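Local coordinates for protein Alpha/beta hydrolase (Enterobacter asburiae, PDB 6KMO) that probably hydrolyses carboxylic esters, acting as an esterase or lipase of the alpha/beta hydrolase fold, at residues Arg257-Thr260 with Ala261-Lys264; Thr242-Ala245 with Ala246-Asn249; Thr273-Asp277 with Val278-Glu282; Ala213-Thr217 with Ala218-Gln222. The protein carries 2 engineered substitutions. All blocks are in the same frame, centred on the assembly; numbering follows the deposited sequence.

Contact 1 (Arg257-Thr260 with Ala261-Lys264); sequences RAST and AQLK
Ser259 and Gln262 hold each other by a reciprocal pair of hydrogen bonds. The amide of Ser259 points at the side-chain carbonyl of Gln262, with N to OE1 at 2.9 Å and the N-H nearly straight at 168°. It lies in the plane of that amide and lands on a lone pair of OE1. In return, Gln262 N donates to Ser259 OG at 3.1 Å. The serine hydroxyl can receive it because OG is tucked between its own backbone N and carbonyl carbon (chi1 67°), which turns it toward the first-turn amide of Gln262. Gln262 sends CG off beside its backbone N and runs out extended, which carries the amide group back past the hydroxyl, with CG 3.4 Å from Ser259 OG. This is a capping box: Ser259 is the N-cap of the short helix 260-263, and its hydroxyl satisfies an amide that has no preceding turn to bond to. The other end of the glutamine amide, NE2, donates to the carbonyl of Ala14 of the second subunit, so its rotation is fixed, with OE1 and NE2 each given a partner of the right kind.

Among backbone bonds, Leu263 N reaches Ser259 O at 3.0 Å and closes the single turn. Lys264 N makes a weak bond to Thr260 O as the chain leaves the helix.

Ala258 and Leu263, both buried, form the apolar pair, with Ala258 CB 3.7 Å from Leu263 CD2. Phe286 and Leu290 of helix 280-292 press on the same leucine, and Lys289 of that helix donates to Ala258 O.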
loop_
_atom_site.group_PDB
_atom_site.type_symbol
_atom_site.label_atom_id
_atom_site.label_comp_id
_atom_site.label_asym_id
_atom_site.label_seq_id
_atom_site.Cartn_x
_atom_site.Cartn_y
_atom_site.Cartn_z
ATOM N N ARG A 257 -13.458 -19.440 4.737
ATOM C CA ARG A 257 -14.281 -20.258 5.623
ATOM C C ARG A 257 -13.464 -20.980 6.687
ATOM O O ARG A 257 -14.050 -21.650 7.551
ATOM C CB ARG A 257 -15.088 -21.260 4.796
ATOM C CG ARG A 257 -16.004 -20.610 3.783
ATOM C CD ARG A 257 -16.899 -21.612 3.095
ATOM N NE ARG A 257 -17.502 -21.057 1.899
ATOM C CZ ARG A 257 -18.443 -21.648 1.179
ATOM N NH1 ARG A 257 -18.967 -22.802 1.575
ATOM N NH2 ARG A 257 -18.855 -21.077 0.051
ATOM N N ALA A 258 -12.151 -20.830 6.691
ATOM C CA ALA A 258 -11.323 -21.473 7.688
ATOM C C ALA A 258 -11.533 -20.837 9.046
ATOM O O ALA A 258 -11.735 -19.629 9.167
ATOM C CB ALA A 258 -9.853 -21.347 7.302
ATOM N N SER A 259 -11.463 -21.665 10.084
ATOM C CA SER A 259 -11.533 -21.150 11.435
ATOM C C SER A 259 -10.199 -20.547 11.846
ATOM O O SER A 259 -9.169 -20.724 11.193
ATOM C CB SER A 259 -11.853 -22.291 12.403
ATOM O OG SER A 259 -10.754 -23.177 12.421
ATOM N N THR A 260 -10.214 -19.838 12.972
ATOM C CA THR A 260 -8.981 -19.318 13.539
ATOM C C THR A 260 -7.964 -20.422 13.752
ATOM O O THR A 260 -6.789 -20.266 13.415
ATOM C CB THR A 260 -9.300 -18.582 14.838
ATOM O OG1 THR A 260 -10.192 -17.503 14.525
ATOM C CG2 THR A 260 -8.044 -18.034 15.479
ATOM N N ALA A 261 -8.392 -21.568 14.279
ATOM C CA ALA A 261 -7.456 -22.656 14.497
ATOM C C ALA A 261 -6.856 -23.171 13.191
ATOM O O ALA A 261 -5.681 -23.551 13.144
ATOM C CB ALA A 261 -8.164 -23.783 15.241
ATOM N N GLN A 262 -7.655 -23.201 12.124
ATOM C CA GLN A 262 -7.161 -23.646 10.829
ATOM C C GLN A 262 -6.177 -22.660 10.219
ATOM O O GLN A 262 -5.319 -23.071 9.438
ATOM C CB GLN A 262 -8.330 -23.880 9.882
ATOM C CG GLN A 262 -9.086 -25.181 10.201
ATOM C CD GLN A 262 -10.341 -25.349 9.384
ATOM O OE1 GLN A 262 -11.169 -24.444 9.262
ATOM N NE2 GLN A 262 -10.523 -26.545 8.845
ATOM N N LEU A 263 -6.281 -21.380 10.561
ATOM C CA LEU A 263 -5.383 -20.360 10.024
ATOM C C LEU A 263 -4.138 -20.143 10.871
ATOM O O LEU A 263 -3.172 -19.541 10.398
ATOM C CB LEU A 263 -6.134 -19.037 9.838
ATOM C CG LEU A 263 -7.258 -19.102 8.804
ATOM C CD1 LEU A 263 -8.065 -17.819 8.807
ATOM C CD2 LEU A 263 -6.682 -19.402 7.414
ATOM N N LYS A 264 -4.119 -20.616 12.113
ATOM C CA LYS A 264 -2.944 -20.419 12.948
ATOM C C LYS A 264 -1.705 -20.993 12.268
ATOM O O LYS A 264 -1.731 -22.095 11.716
ATOM C CB LYS A 264 -3.157 -21.099 14.302
ATOM C CG LYS A 264 -2.039 -20.841 15.297
ATOM C CD LYS A 264 -2.269 -21.603 16.607
ATOM C CE LYS A 264 -1.117 -21.376 17.586
ATOM N NZ LYS A 264 -1.529 -21.578 19.005
#

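Contact 2 (Thr242-Ala245 with Ala246-Asn249); sequences TTSA and ADRN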
loop_
_atom_site.group_PDB
_atom_site.type_symbol
_atom_site.label_atom_id
_atom_site.label_comp_id
_atom_site.label_asym_id
_atom_site.label_seq_id
_atom_site.Cartn_x
_atom_site.Cartn_y
_atom_site.Cartn_z
ATOM N N THR A 242 -15.326 -26.004 -9.910
ATOM C CA THR A 242 -16.031 -27.087 -9.243
ATOM C C THR A 242 -17.420 -26.621 -8.843
ATOM O O THR A 242 -17.569 -25.567 -8.219
ATOM C CB THR A 242 -15.306 -27.587 -7.998
ATOM O OG1 THR A 242 -16.185 -28.523 -7.345
ATOM C CG2 THR A 242 -14.954 -26.489 -7.020
ATOM N N THR A 243 -18.432 -27.418 -9.176
ATOM C CA THR A 243 -19.796 -27.134 -8.747
ATOM C C THR A 243 -20.160 -27.869 -7.468
ATOM O O THR A 243 -21.319 -27.811 -7.046
ATOM C CB THR A 243 -20.787 -27.527 -9.838
ATOM O OG1 THR A 243 -20.567 -28.890 -10.202
ATOM C CG2 THR A 243 -20.641 -26.633 -11.061
ATOM N N SER A 244 -19.216 -28.552 -6.842
ATOM C CA SER A 244 -19.494 -29.299 -5.626
ATOM C C SER A 244 -19.612 -28.368 -4.426
ATOM O O SER A 244 -18.693 -27.596 -4.131
ATOM C CB SER A 244 -18.367 -30.296 -5.383
ATOM O OG SER A 244 -18.414 -30.812 -4.064
ATOM N N ALA A 245 -20.726 -28.463 -3.704
ATOM C CA ALA A 245 -20.862 -27.704 -2.467
ATOM C C ALA A 245 -19.786 -28.084 -1.460
ATOM O O ALA A 245 -19.259 -27.224 -0.743
ATOM C CB ALA A 245 -22.249 -27.947 -1.861
ATOM N N ALA A 246 -19.466 -29.375 -1.360
ATOM C CA ALA A 246 -18.434 -29.791 -0.426
ATOM C C ALA A 246 -17.095 -29.159 -0.787
ATOM O O ALA A 246 -16.387 -28.656 0.091
ATOM C CB ALA A 246 -18.324 -31.317 -0.419
ATOM N N ASP A 247 -16.739 -29.159 -2.071
ATOM C CA ASP A 247 -15.486 -28.525 -2.474
ATOM C C ASP A 247 -15.501 -27.037 -2.123
ATOM O O ASP A 247 -14.489 -26.475 -1.689
ATOM C CB ASP A 247 -15.254 -28.667 -3.978
ATOM C CG ASP A 247 -14.901 -30.075 -4.431
ATOM O OD1 ASP A 247 -14.562 -30.941 -3.592
ATOM O OD2 ASP A 247 -14.945 -30.282 -5.663
ATOM N N ARG A 248 -16.628 -26.373 -2.354
ATOM C CA ARG A 248 -16.712 -24.951 -2.056
ATOM C C ARG A 248 -16.634 -24.665 -0.570
ATOM O O ARG A 248 -16.277 -23.549 -0.188
ATOM C CB ARG A 248 -17.958 -24.362 -2.699
ATOM C CG ARG A 248 -17.850 -24.331 -4.201
ATOM C CD ARG A 248 -19.118 -23.837 -4.886
ATOM N NE ARG A 248 -18.995 -23.892 -6.339
ATOM C CZ ARG A 248 -19.587 -23.070 -7.198
ATOM N NH1 ARG A 248 -20.382 -22.097 -6.774
ATOM N NH2 ARG A 248 -19.378 -23.237 -8.490
ATOM N N ASN A 249 -16.941 -25.638 0.286
ATOM C CA ASN A 249 -16.805 -25.508 1.722
ATOM C C ASN A 249 -15.448 -25.986 2.231
ATOM O O ASN A 249 -15.226 -25.997 3.448
ATOM C CB ASN A 249 -17.929 -26.277 2.420
ATOM C CG ASN A 249 -18.267 -25.716 3.761
ATOM O OD1 ASN A 249 -18.429 -24.495 3.925
ATOM N ND2 ASN A 249 -18.364 -26.594 4.759
#
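The carbonyl oxygen of Thr242 is gripped by two nitrogens of Arg248, which comes at it side-on: NE to O is 2.9 Å and NH2 to O is 3.0 Å. The grip spans two small motifs that fill the gap between helices 231-241 and 245-248, an ST turn at Thr242 and an N-cap at Ser244. The oxygen lies in the plane of the guanidinium, at its edge. NE meets it within the carbonyl plane, whereas NH2 is tilted 31° out of that plane. An extended run from CG to NE brings the arginine back along the chain to a carbonyl six residues earlier. NH2 also forms a salt bridge with Asp239 on helix 231-241, so the arginine ties the end of that helix to the next one.

In the ST turn, Thr242 OG1 accepts from Ser244 N at 3.1 Å. Ser244 then caps helix 245-248, its OG accepting from Asp247 N at 3.1 Å with a nearly straight N-H (170°). Ser244 OG stands trans to its own N (chi1 166°), and the serine CB is thereby left facing the aspartate, 3.4 Å from Asp247 OD2.

Asp247 does not take the Ser244 amide itself; the Thr242 hydroxyl accepts from Ser244 N and donates a hydrogen bond to Asp247 OD2. Both threonine and aspartate lie against Phe146, and Asp247 also packs on Ile9 of the second subunit. Ala245 and Ala246 lie on the exposed side of the turn. In the backbone, Arg248 N bonds to Ser244 O at 3.0 Å. The shortest polar link of the contact is Thr242 OG1 to Asp247 OD2, 2.7 Å, made on the anti lone pair of the carboxylate oxygen.

Contact 3 (Thr273-Asp277 with Val278-Glu282); sequences TAELD and VLRDE
A type I turn runs from Asp277 to Arg280, closed by Arg280 N donating to Asp277 O at 3.0 Å. Before the turn the chain leaves strand 269-274 and swings round a corner at Glu275; after it, helix 280-292 begins. Asp277 caps the turn with its side chain: CG lies trans to the backbone N (chi1 -178°), which puts OD1 2.9 Å from Leu279 N. That amide comes from above the carboxylate plane. The other oxygen, OD2, hydrogen-bonds to His307 ND1. An acid placed after this strand and paired with a histidine is consistent with the Asp-His part of the alpha/beta hydrolase catalytic triad, the turn fixing how the carboxylate is presented.

Arg280 fills the inside of the corner. Its CG rests 3.3 Å from Ala274 O, and a bend at chi3 (72°) turns the guanidinium so that NH1 reaches Glu275 O at 2.9 Å. NE and NH2 make a side-on salt bridge to Asp281, both hydrogen-bonded to OD1 from one face of the carboxylate, NE at 2.9 Å; Asn24 of the second subunit also donates to this oxygen. Glu275 points away from the 278-282 segment and its OE2 forms a salt bridge with Arg288 of the second subunit.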
loop_
_atom_site.group_PDB
_atom_site.type_symbol
_atom_site.label_atom_id
_atom_site.label_comp_id
_atom_site.label_asym_id
_atom_site.label_seq_id
_atom_site.Cartn_x
_atom_site.Cartn_y
_atom_site.Cartn_z
ATOM N N THR A 273 -5.820 -5.230 -2.144
ATOM C CA THR A 273 -7.154 -5.235 -2.725
ATOM C C THR A 273 -7.352 -3.991 -3.585
ATOM O O THR A 273 -6.678 -2.972 -3.422
ATOM C CB THR A 273 -8.243 -5.327 -1.654
ATOM O OG1 THR A 273 -8.138 -4.168 -0.831
ATOM C CG2 THR A 273 -8.135 -6.617 -0.848
ATOM N N ALA A 274 -8.286 -4.110 -4.521
ATOM C CA ALA A 274 -8.705 -3.009 -5.375
ATOM C C ALA A 274 -10.005 -2.434 -4.849
ATOM O O ALA A 274 -10.933 -3.179 -4.512
ATOM C CB ALA A 274 -8.919 -3.506 -6.798
ATOM N N GLU A 275 -10.097 -1.098 -4.801
ATOM C CA GLU A 275 -11.292 -0.468 -4.236
ATOM C C GLU A 275 -12.556 -0.855 -5.000
ATOM O O GLU A 275 -13.613 -1.034 -4.391
ATOM C CB GLU A 275 -11.136 1.056 -4.200
ATOM C CG GLU A 275 -12.366 1.795 -3.667
ATOM C CD GLU A 275 -12.254 3.298 -3.748
ATOM O OE1 GLU A 275 -11.533 3.826 -4.622
ATOM O OE2 GLU A 275 -12.914 3.946 -2.905
ATOM N N LEU A 276 -12.480 -0.959 -6.325
ATOM C CA LEU A 276 -13.671 -1.181 -7.152
ATOM C C LEU A 276 -13.622 -2.577 -7.753
ATOM O O LEU A 276 -13.540 -2.729 -8.969
ATOM C CB LEU A 276 -13.792 -0.090 -8.229
ATOM C CG LEU A 276 -13.965 1.331 -7.659
ATOM C CD1 LEU A 276 -12.657 2.081 -7.697
ATOM C CD2 LEU A 276 -15.055 2.105 -8.406
ATOM N N ASP A 277 -13.677 -3.597 -6.897
ATOM C CA ASP A 277 -13.534 -5.008 -7.262
ATOM C C ASP A 277 -14.564 -5.789 -6.462
ATOM O O ASP A 277 -14.660 -5.629 -5.245
ATOM C CB ASP A 277 -12.103 -5.452 -6.913
ATOM C CG ASP A 277 -11.769 -6.897 -7.286
ATOM O OD1 ASP A 277 -12.653 -7.684 -7.675
ATOM O OD2 ASP A 277 -10.555 -7.243 -7.198
ATOM N N VAL A 278 -15.338 -6.640 -7.143
ATOM C CA VAL A 278 -16.274 -7.513 -6.443
ATOM C C VAL A 278 -15.584 -8.302 -5.330
ATOM O O VAL A 278 -16.196 -8.571 -4.298
ATOM C CB VAL A 278 -17.025 -8.462 -7.400
ATOM C CG1 VAL A 278 -17.946 -7.675 -8.331
ATOM C CG2 VAL A 278 -16.072 -9.345 -8.192
ATOM N N LEU A 279 -14.322 -8.686 -5.523
ATOM C CA LEU A 279 -13.567 -9.499 -4.580
ATOM C C LEU A 279 -12.970 -8.697 -3.433
ATOM O O LEU A 279 -12.369 -9.278 -2.531
ATOM C CB LEU A 279 -12.429 -10.211 -5.315
ATOM C CG LEU A 279 -12.829 -11.088 -6.498
ATOM C CD1 LEU A 279 -11.565 -11.631 -7.129
ATOM C CD2 LEU A 279 -13.791 -12.178 -6.093
ATOM N N ARG A 280 -13.111 -7.373 -3.430
ATOM C CA ARG A 280 -12.430 -6.563 -2.424
ATOM C C ARG A 280 -12.762 -7.017 -1.009
ATOM O O ARG A 280 -11.871 -7.243 -0.186
ATOM C CB ARG A 280 -12.850 -5.108 -2.598
ATOM C CG ARG A 280 -12.202 -4.156 -1.633
ATOM C CD ARG A 280 -12.948 -2.840 -1.652
ATOM N NE ARG A 280 -14.247 -2.952 -1.017
ATOM C CZ ARG A 280 -15.222 -2.052 -1.134
ATOM N NH1 ARG A 280 -15.086 -0.997 -1.913
ATOM N NH2 ARG A 280 -16.342 -2.221 -0.451
ATOM N N ASP A 281 -14.047 -7.150 -0.705
ATOM C CA ASP A 281 -14.440 -7.373 0.679
ATOM C C ASP A 281 -13.964 -8.730 1.190
ATOM O O ASP A 281 -13.501 -8.832 2.334
ATOM C CB ASP A 281 -15.944 -7.221 0.833
ATOM C CG ASP A 281 -16.398 -5.781 0.816
ATOM O OD1 ASP A 281 -15.557 -4.849 0.814
ATOM O OD2 ASP A 281 -17.635 -5.603 0.843
ATOM N N GLU A 282 -14.034 -9.779 0.358
ATOM C CA GLU A 282 -13.583 -11.089 0.821
ATOM C C GLU A 282 -12.073 -11.122 1.014
ATOM O O GLU A 282 -11.568 -11.877 1.857
ATOM C CB GLU A 282 -14.054 -12.188 -0.131
ATOM C CG GLU A 282 -13.325 -12.283 -1.463
ATOM C CD GLU A 282 -14.110 -13.077 -2.468
ATOM O OE1 GLU A 282 -15.261 -12.672 -2.738
ATOM O OE2 GLU A 282 -13.586 -14.095 -2.990
#

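Contact 4 (Ala213-Thr217 with Ala218-Gln222); sequences ANFDT and ASYNQ
Phe215 and Tyr220 make the close-packed half of this contact, where the loop that follows strand 203-207 of the central sheet leads into helix 218-222, beside helix 231-241. The two side chains lie side by side and point the same way, yet their rings are nearly perpendicular (86°): the edge of Phe215 is directed at the face of Tyr220 in an offset edge-to-face pair, centroids 5.6 Å apart. Phe215 CD1 does the touching, 3.7 Å from Tyr220 CZ. Further back, Phe215 CA sits almost squarely over the tyrosine ring, 3.8 Å from its centroid, as a CH-pi contact. Asn214 O approaches Tyr220 CE2 at 3.3 Å, and Thr217 OG1 meets the ring edge 3.4 Å from CD2. Tyr220 has chi1 at -110°, away from the usual staggered positions, with Met234, Val278 and Leu279 also against its side chain, while Phe215 also meets the ring of Trp238.

The polar half is more open. Thr217 is the N-cap of helix 218-222: its OG1 accepts from Tyr220 N at 3.2 Å, and its carbonyl O takes Asn221 N at 3.1 Å. Asp216 and Ala218 are exposed and touch little across the contact; Asn221, also exposed, sends OD1 to Lys231 and leaves ND2 3.8 Å from Asp216 O.

Thr217 OG1 thus serves both halves, satisfying the first-turn amide of Tyr220 while bordering its ring. Hydroxyl cap and CH-pi face together probably fix the loop's approach and the first helical turn.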
loop_
_atom_site.group_PDB
_atom_site.type_symbol
_atom_site.label_atom_id
_atom_site.label_comp_id
_atom_site.label_asym_id
_atom_site.label_seq_id
_atom_site.Cartn_x
_atom_site.Cartn_y
_atom_site.Cartn_z
ATOM N N ALA A 213 -16.241 -18.936 -2.268
ATOM C CA ALA A 213 -17.246 -19.241 -3.286
ATOM C C ALA A 213 -18.617 -18.733 -2.825
ATOM O O ALA A 213 -19.547 -19.495 -2.557
ATOM C CB ALA A 213 -17.279 -20.728 -3.588
ATOM N N ASN A 214 -18.716 -17.418 -2.700
ATOM C CA ASN A 214 -19.959 -16.734 -2.358
ATOM C C ASN A 214 -19.966 -15.438 -3.148
ATOM O O ASN A 214 -18.912 -14.938 -3.532
ATOM C CB ASN A 214 -20.086 -16.454 -0.865
ATOM C CG ASN A 214 -20.660 -17.623 -0.112
ATOM O OD1 ASN A 214 -21.734 -18.152 -0.456
ATOM N ND2 ASN A 214 -19.945 -18.061 0.897
ATOM N N PHE A 215 -21.162 -14.906 -3.406
ATOM C CA PHE A 215 -21.341 -13.839 -4.389
ATOM C C PHE A 215 -22.198 -12.707 -3.851
ATOM O O PHE A 215 -22.799 -11.954 -4.632
ATOM C CB PHE A 215 -21.925 -14.423 -5.677
ATOM C CG PHE A 215 -21.187 -15.643 -6.134
ATOM C CD1 PHE A 215 -19.951 -15.506 -6.734
ATOM C CD2 PHE A 215 -21.681 -16.911 -5.905
ATOM C CE1 PHE A 215 -19.238 -16.601 -7.125
ATOM C CE2 PHE A 215 -20.965 -18.024 -6.290
ATOM C CZ PHE A 215 -19.726 -17.863 -6.894
ATOM N N ASP A 216 -22.187 -12.527 -2.532
ATOM C CA ASP A 216 -23.148 -11.670 -1.848
ATOM C C ASP A 216 -22.513 -10.665 -0.902
ATOM O O ASP A 216 -23.227 -10.077 -0.084
ATOM C CB ASP A 216 -24.151 -12.532 -1.078
ATOM C CG ASP A 216 -23.469 -13.519 -0.107
ATOM O OD1 ASP A 216 -24.210 -14.224 0.619
ATOM O OD2 ASP A 216 -22.210 -13.611 -0.056
ATOM N N THR A 217 -21.205 -10.449 -0.970
ATOM C CA THR A 217 -20.610 -9.381 -0.180
ATOM C C THR A 217 -21.060 -8.020 -0.719
ATOM O O THR A 217 -21.543 -7.887 -1.848
ATOM C CB THR A 217 -19.075 -9.476 -0.201
ATOM O OG1 THR A 217 -18.612 -9.261 -1.530
ATOM C CG2 THR A 217 -18.614 -10.841 0.299
ATOM N N ALA A 218 -20.858 -6.983 0.095
ATOM C CA ALA A 218 -21.233 -5.646 -0.349
ATOM C C ALA A 218 -20.492 -5.253 -1.621
ATOM O O ALA A 218 -21.074 -4.659 -2.534
ATOM C CB ALA A 218 -21.000 -4.627 0.769
ATOM N N SER A 219 -19.201 -5.582 -1.716
ATOM C CA SER A 219 -18.479 -5.225 -2.927
ATOM C C SER A 219 -18.959 -6.031 -4.131
ATOM O O SER A 219 -18.981 -5.508 -5.248
ATOM C CB SER A 219 -16.965 -5.345 -2.728
ATOM O OG SER A 219 -16.571 -6.650 -2.298
ATOM N N TYR A 220 -19.366 -7.284 -3.933
ATOM C CA TYR A 220 -19.934 -8.045 -5.037
ATOM C C TYR A 220 -21.167 -7.353 -5.590
ATOM O O TYR A 220 -21.371 -7.307 -6.811
ATOM C CB TYR A 220 -20.295 -9.457 -4.573
ATOM C CG TYR A 220 -19.423 -10.557 -5.138
ATOM C CD1 TYR A 220 -19.527 -10.950 -6.462
ATOM C CD2 TYR A 220 -18.497 -11.208 -4.336
ATOM C CE1 TYR A 220 -18.724 -11.965 -6.982
ATOM C CE2 TYR A 220 -17.692 -12.211 -4.838
ATOM C CZ TYR A 220 -17.801 -12.586 -6.150
ATOM O OH TYR A 220 -17.010 -13.606 -6.630
ATOM N N ASN A 221 -21.982 -6.793 -4.709
ATOM C CA ASN A 221 -23.198 -6.117 -5.148
ATOM C C ASN A 221 -22.894 -4.753 -5.746
ATOM O O ASN A 221 -23.450 -4.387 -6.796
ATOM C CB ASN A 221 -24.177 -6.028 -3.979
ATOM C CG ASN A 221 -24.656 -7.398 -3.514
ATOM O OD1 ASN A 221 -24.727 -8.336 -4.299
ATOM N ND2 ASN A 221 -24.979 -7.513 -2.239
ATOM N N GLN A 222 -21.987 -3.998 -5.131
ATOM C CA GLN A 222 -21.718 -2.650 -5.609
ATOM C C GLN A 222 -21.052 -2.655 -6.978
ATOM O O GLN A 222 -21.339 -1.794 -7.819
ATOM C CB GLN A 222 -20.861 -1.901 -4.599
ATOM C CG GLN A 222 -20.679 -0.438 -4.950
ATOM C CD GLN A 222 -20.081 0.351 -3.804
ATOM O OE1 GLN A 222 -19.774 -0.204 -2.756
ATOM N NE2 GLN A 222 -19.916 1.661 -4.004
#

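Contacts 3 and 4 sit closest, centres about 9 Å apart, and are joined by probable hydrogen bonds: Ser219 OG reaches Val278 O at 2.8 Å and Ser219 N reaches Asp281 OD2 at 3.0 Å, so helix 218-222 is held against the turn carrying the probable catalytic acid. Leu279 of contact 3 also lies near, without touching, the residues of a probable nucleophile elbow (Gly178, Ser180, Gly182). Contacts 1 and 2 are farther out, their centres about 22 Å from that of contact 3. Arg257 joins them, with NH1 to Asn249 OD1 at 2.9 Å, while its NE forms a salt bridge with Asp212. Contact 2 also meets contact 4, Arg248 CG lying 3.7 Å from Ala213 CB. Contacts 1, 2 and 3 touch the second subunit.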